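Local atomic coordinates of phthiocerol synthesis polyketide synthase type I PpsC (Mycobacterium tuberculosis, PDB entry 7AHB), a protein that probably loads extender units onto the acyl carrier protein through its acyltransferase domain during polyketide synthesis of the phthiocerol backbone in Mycobacterium tuberculosis. Residues G105-Q110 and V162-M167; L157-V162 and S253-L258. All coordinates share one frame; numbering follows the deposited sequence.

Contact 1 (G105-Q110 and V162-M167); sequences GIEQIQ and VRSRLM
Gln110 and Arg163 form the polar link of a near-antiparallel helix pair in the α/β-hydrolase-like part of the acyltransferase fold, where the short axes of helices 106-110 and 162-167 approach to 8.5 Å at 151°. Arg163 meets the amide oxygen side-on with two nitrogens: NE donates to Gln110 OE1 at 2.8 Å and lies in the carbonyl plane on a lone pair, whereas NH2, at a short 2.5 Å from Gln110 OE1, stands above that plane. One oxygen thus accepts both bonds, each bent from linear, at the edge of the guanidinium, which is thereby restrained in rotation. The bend of Arg163 at chi3 (57°) brings NE round to the glutamine. The arginine side chain lies near, without touching, the probable nucleophile elbow, consistent with the arginine that in related malonyl transferases pairs with the extender-unit carboxylate. Between the helices, Ser164 CB lies 3.7 Å from Gln110 OE1, while Ser164 OG bonds to Thr160 O of its own helix and touches Glu107 CG at 3.4 Å. The carboxylate of Glu107 lies against the aliphatic base of Arg165, whose charged end is instead salt-bridged to Glu254. Gln110 NE2 rests 3.8 Å from Met167 SD, and Ile106 CD1 comes to 4.2 Å from Met167 O.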
loop_
_atom_site.group_PDB
_atom_site.type_symbol
_atom_site.label_atom_id
_atom_site.label_comp_id
_atom_site.label_asym_id
_atom_site.label_seq_id
_atom_site.Cartn_x
_atom_site.Cartn_y
_atom_site.Cartn_z
ATOM N N GLY A 105 -3.165 -16.789 -4.925
ATOM C CA GLY A 105 -4.340 -16.582 -4.097
ATOM C C GLY A 105 -4.220 -15.321 -3.272
ATOM O O GLY A 105 -3.131 -14.900 -2.880
ATOM N N ILE A 106 -5.377 -14.692 -3.030
ATOM C CA ILE A 106 -5.391 -13.395 -2.351
ATOM C C ILE A 106 -4.733 -13.496 -0.979
ATOM O O ILE A 106 -4.121 -12.534 -0.500
ATOM C CB ILE A 106 -6.840 -12.865 -2.249
ATOM C CG1 ILE A 106 -7.453 -12.798 -3.643
ATOM C CG2 ILE A 106 -6.880 -11.527 -1.585
ATOM C CD1 ILE A 106 -8.694 -11.906 -3.738
ATOM N N GLU A 107 -4.876 -14.632 -0.302
ATOM C CA GLU A 107 -4.298 -14.745 1.036
ATOM C C GLU A 107 -2.776 -14.713 0.966
ATOM O O GLU A 107 -2.126 -13.961 1.697
ATOM C CB GLU A 107 -4.782 -16.031 1.707
ATOM C CG GLU A 107 -6.228 -15.954 2.201
ATOM C CD GLU A 107 -6.811 -17.309 2.524
ATOM O OE1 GLU A 107 -7.015 -17.601 3.708
ATOM O OE2 GLU A 107 -7.065 -18.086 1.587
ATOM N N GLN A 108 -2.180 -15.552 0.105
ATOM C CA GLN A 108 -0.724 -15.520 -0.041
ATOM C C GLN A 108 -0.237 -14.163 -0.549
ATOM O O GLN A 108 0.792 -13.642 -0.086
ATOM C CB GLN A 108 -0.255 -16.640 -0.970
ATOM C CG GLN A 108 -0.261 -18.003 -0.296
ATOM C CD GLN A 108 0.547 -19.029 -1.051
ATOM O OE1 GLN A 108 0.962 -18.782 -2.188
ATOM N NE2 GLN A 108 0.815 -20.183 -0.405
ATOM N N ILE A 109 -0.966 -13.572 -1.500
ATOM C CA ILE A 109 -0.574 -12.274 -2.056
ATOM C C ILE A 109 -0.562 -11.193 -0.974
ATOM O O ILE A 109 0.404 -10.432 -0.845
ATOM C CB ILE A 109 -1.503 -11.897 -3.230
ATOM C CG1 ILE A 109 -1.178 -12.767 -4.448
ATOM C CG2 ILE A 109 -1.373 -10.442 -3.574
ATOM C CD1 ILE A 109 -2.203 -12.664 -5.586
ATOM N N GLN A 110 -1.642 -11.086 -0.202
ATOM C CA GLN A 110 -1.710 -10.042 0.819
ATOM C C GLN A 110 -0.722 -10.302 1.962
ATOM O O GLN A 110 -0.053 -9.372 2.452
ATOM C CB GLN A 110 -3.148 -9.931 1.357
ATOM C CG GLN A 110 -4.156 -9.323 0.367
ATOM C CD GLN A 110 -5.388 -8.679 1.090
ATOM O OE1 GLN A 110 -5.383 -8.441 2.329
ATOM N NE2 GLN A 110 -6.437 -8.377 0.305
ATOM N N VAL A 162 -7.122 -12.463 8.288
ATOM C CA VAL A 162 -8.580 -12.470 8.375
ATOM C C VAL A 162 -9.183 -11.838 7.125
ATOM O O VAL A 162 -10.004 -12.444 6.434
ATOM C CB VAL A 162 -9.045 -11.735 9.646
ATOM C CG1 VAL A 162 -10.551 -11.521 9.606
ATOM C CG2 VAL A 162 -8.641 -12.500 10.910
ATOM N N ARG A 163 -8.791 -10.596 6.826
ATOM C CA ARG A 163 -9.386 -9.879 5.703
ATOM C C ARG A 163 -9.203 -10.651 4.409
ATOM O O ARG A 163 -10.150 -10.804 3.633
ATOM C CB ARG A 163 -8.778 -8.483 5.562
ATOM C CG ARG A 163 -9.358 -7.685 4.381
ATOM C CD ARG A 163 -8.493 -6.443 4.104
ATOM N NE ARG A 163 -7.104 -6.833 3.853
ATOM C CZ ARG A 163 -6.045 -6.171 4.304
ATOM N NH1 ARG A 163 -6.181 -5.033 5.009
ATOM N NH2 ARG A 163 -4.847 -6.626 4.008
ATOM N N SER A 164 -7.980 -11.141 4.157
ATOM C CA SER A 164 -7.710 -11.829 2.894
ATOM C C SER A 164 -8.478 -13.140 2.788
ATOM O O SER A 164 -8.901 -13.521 1.690
ATOM C CB SER A 164 -6.209 -12.068 2.716
ATOM O OG SER A 164 -5.695 -12.970 3.652
ATOM N N ARG A 165 -8.675 -13.845 3.900
ATOM C CA ARG A 165 -9.482 -15.059 3.847
ATOM C C ARG A 165 -10.941 -14.743 3.543
ATOM O O ARG A 165 -11.618 -15.513 2.844
ATOM C CB ARG A 165 -9.387 -15.826 5.160
ATOM C CG ARG A 165 -10.119 -17.154 5.114
ATOM C CD ARG A 165 -11.016 -17.351 6.336
ATOM N NE ARG A 165 -10.267 -17.250 7.584
ATOM C CZ ARG A 165 -10.467 -16.323 8.519
ATOM N NH1 ARG A 165 -11.403 -15.395 8.361
ATOM N NH2 ARG A 165 -9.705 -16.322 9.617
ATOM N N LEU A 166 -11.450 -13.641 4.099
ATOM C CA LEU A 166 -12.811 -13.212 3.810
ATOM C C LEU A 166 -12.990 -12.794 2.352
ATOM O O LEU A 166 -14.066 -12.986 1.794
ATOM C CB LEU A 166 -13.202 -12.056 4.739
ATOM C CG LEU A 166 -13.243 -12.420 6.232
ATOM C CD1 LEU A 166 -13.618 -11.238 7.087
ATOM C CD2 LEU A 166 -14.251 -13.553 6.451
ATOM N N MET A 167 -11.981 -12.198 1.739
ATOM C CA MET A 167 -12.071 -11.768 0.361
ATOM C C MET A 167 -11.797 -12.877 -0.633
ATOM O O MET A 167 -12.279 -12.786 -1.763
ATOM C CB MET A 167 -11.094 -10.607 0.138
ATOM C CG MET A 167 -11.462 -9.338 0.917
ATOM S SD MET A 167 -10.200 -8.041 0.863
ATOM C CE MET A 167 -10.251 -7.649 -0.879
#

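Contact 2 (L157-V162 and S253-L258); sequences LRVTAV and SELADL
Glu254 meets Arg158 and Val162 in segment 157-162 of helix 153-167 through both backbone and side chain. Here the C-terminal end of helix 248-254 and the following turn pack on helix 153-167 of the acyltransferase fold. The Glu254 carbonyl oxygen accepts a hydrogen bond from Arg158, NH2 to Glu254 O being 3.1 Å with an N-H...O angle of 152°; the donor stands above the carbonyl plane, off the lone pairs. The Arg158 chain reaches this oxygen by bending at chi2 (61°), and Val162 CG2 covers one face of its guanidinium over the centre. Glu254 CB packs on Val162 CG1 at 3.7 Å, while its carboxylate pairs with Arg165, further along helix 153-167; Arg158 NH2 and Glu254 OE1, oppositely charged, are near each other at 4.6 Å but not in contact. Leu255, where the chain leaves helical geometry, supplies the apolar centre: its CD2 lies 3.8 Å from Val162 CG2 and 3.9 Å from Arg158 CG, sliding past both side chains in the opposite direction. A type I turn, closed by the Leu258 N to Leu255 O bond, brings Leu258 back against the helix, its CD2 meeting Val159 CG2 at 3.7 Å with the two side chains roughly perpendicular. Trp290 of helix 287-295 touches both Val159 and Leu258, Ala287 backs Leu255, Val142 of helix 141-147 packs on Val159, and Gln88 of helix 72-89 borders Arg158.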
loop_
_atom_site.group_PDB
_atom_site.type_symbol
_atom_site.label_atom_id
_atom_site.label_comp_id
_atom_site.label_asym_id
_atom_site.label_seq_id
_atom_site.Cartn_x
_atom_site.Cartn_y
_atom_site.Cartn_z
ATOM N N LEU A 157 -0.162 -9.183 10.673
ATOM C CA LEU A 157 -0.423 -10.433 9.972
ATOM C C LEU A 157 -1.853 -10.901 10.223
ATOM O O LEU A 157 -2.545 -11.363 9.303
ATOM C CB LEU A 157 0.571 -11.508 10.403
ATOM C CG LEU A 157 2.049 -11.209 10.342
ATOM C CD1 LEU A 157 2.869 -12.494 10.525
ATOM C CD2 LEU A 157 2.433 -10.496 9.111
ATOM N N ARG A 158 -2.306 -10.799 11.475
ATOM C CA ARG A 158 -3.643 -11.249 11.836
ATOM C C ARG A 158 -4.700 -10.519 11.025
ATOM O O ARG A 158 -5.578 -11.151 10.428
ATOM C CB ARG A 158 -3.866 -11.050 13.340
ATOM C CG ARG A 158 -5.292 -11.286 13.802
ATOM C CD ARG A 158 -5.727 -12.678 13.542
ATOM N NE ARG A 158 -7.085 -12.950 14.014
ATOM C CZ ARG A 158 -7.756 -14.073 13.753
ATOM N NH1 ARG A 158 -7.190 -15.025 13.040
ATOM N NH2 ARG A 158 -8.997 -14.243 14.202
ATOM N N VAL A 159 -4.646 -9.185 10.999
ATOM C CA VAL A 159 -5.614 -8.426 10.210
ATOM C C VAL A 159 -5.559 -8.870 8.757
ATOM O O VAL A 159 -6.590 -9.044 8.097
ATOM C CB VAL A 159 -5.357 -6.910 10.325
ATOM C CG1 VAL A 159 -6.257 -6.171 9.370
ATOM C CG2 VAL A 159 -5.557 -6.438 11.762
ATOM N N THR A 160 -4.341 -8.997 8.221
ATOM C CA THR A 160 -4.174 -9.388 6.827
ATOM C C THR A 160 -4.736 -10.774 6.571
ATOM O O THR A 160 -5.442 -10.979 5.578
ATOM C CB THR A 160 -2.700 -9.326 6.444
ATOM O OG1 THR A 160 -2.221 -8.002 6.719
ATOM C CG2 THR A 160 -2.499 -9.616 4.998
ATOM N N ALA A 161 -4.488 -11.711 7.492
ATOM C CA ALA A 161 -4.965 -13.083 7.340
ATOM C C ALA A 161 -6.485 -13.152 7.337
ATOM O O ALA A 161 -7.086 -13.830 6.492
ATOM C CB ALA A 161 -4.419 -13.956 8.463
ATOM N N VAL A 162 -7.122 -12.463 8.288
ATOM C CA VAL A 162 -8.580 -12.470 8.375
ATOM C C VAL A 162 -9.183 -11.838 7.125
ATOM O O VAL A 162 -10.004 -12.444 6.434
ATOM C CB VAL A 162 -9.045 -11.735 9.646
ATOM C CG1 VAL A 162 -10.551 -11.521 9.606
ATOM C CG2 VAL A 162 -8.641 -12.500 10.910
ATOM N N SER A 253 -16.261 -9.453 13.855
ATOM C CA SER A 253 -16.306 -10.624 14.725
ATOM C C SER A 253 -14.928 -11.253 14.876
ATOM O O SER A 253 -14.455 -11.484 15.997
ATOM C CB SER A 253 -17.301 -11.644 14.163
ATOM O OG SER A 253 -17.415 -12.759 15.003
ATOM N N GLU A 254 -14.266 -11.543 13.758
ATOM C CA GLU A 254 -13.012 -12.284 13.832
ATOM C C GLU A 254 -11.894 -11.460 14.459
ATOM O O GLU A 254 -10.979 -12.021 15.070
ATOM C CB GLU A 254 -12.593 -12.737 12.436
ATOM C CG GLU A 254 -13.613 -13.597 11.748
ATOM C CD GLU A 254 -13.173 -15.003 11.632
ATOM O OE1 GLU A 254 -13.117 -15.696 12.681
ATOM O OE2 GLU A 254 -12.878 -15.438 10.485
ATOM N N LEU A 255 -11.933 -10.139 14.296
ATOM C CA LEU A 255 -10.929 -9.257 14.874
ATOM C C LEU A 255 -11.415 -8.609 16.167
ATOM O O LEU A 255 -10.834 -7.617 16.617
ATOM C CB LEU A 255 -10.524 -8.192 13.855
ATOM C CG LEU A 255 -9.895 -8.747 12.590
ATOM C CD1 LEU A 255 -9.793 -7.697 11.486
ATOM C CD2 LEU A 255 -8.527 -9.315 12.887
ATOM N N ALA A 256 -12.471 -9.158 16.771
ATOM C CA ALA A 256 -13.039 -8.567 17.979
ATOM C C ALA A 256 -11.982 -8.375 19.058
ATOM O O ALA A 256 -12.005 -7.381 19.788
ATOM C CB ALA A 256 -14.171 -9.448 18.516
ATOM N N ASP A 257 -11.045 -9.310 19.165
ATOM C CA ASP A 257 -10.042 -9.308 20.219
ATOM C C ASP A 257 -8.830 -8.465 19.874
ATOM O O ASP A 257 -7.926 -8.353 20.709
ATOM C CB ASP A 257 -9.586 -10.734 20.520
ATOM C CG ASP A 257 -10.688 -11.577 21.127
ATOM O OD1 ASP A 257 -11.619 -11.006 21.737
ATOM O OD2 ASP A 257 -10.614 -12.811 20.987
ATOM N N LEU A 258 -8.799 -7.865 18.685
ATOM C CA LEU A 258 -7.682 -7.011 18.302
ATOM C C LEU A 258 -7.648 -5.772 19.202
ATOM O O LEU A 258 -8.608 -4.993 19.254
ATOM C CB LEU A 258 -7.802 -6.598 16.845
ATOM C CG LEU A 258 -6.628 -5.807 16.269
ATOM C CD1 LEU A 258 -5.385 -6.674 16.158
ATOM C CD2 LEU A 258 -6.989 -5.213 14.919
#

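In the fold
Contacts 1 and 2 lie about 12 Å apart, centre to centre, and share helix 153-167, including Val162. Along the chain their segments alternate: 105-110, then 157-162 and 162-167, then 253-258. The connection from 110 to 162 carries strand 133-136 of the parallel sheet and the probable nucleophile elbow, whereas that from 162 to 253 includes all four strands of the antiparallel sheet, as in the small subdomain of related acyltransferases. Through the two contacts, helix 153-167 joins helix 106-126 to the chain returning from that sheet. The salt bridge Arg165 NH1 to Glu254 OE2, at 2.6 Å, ties contact 1 directly to contact 2.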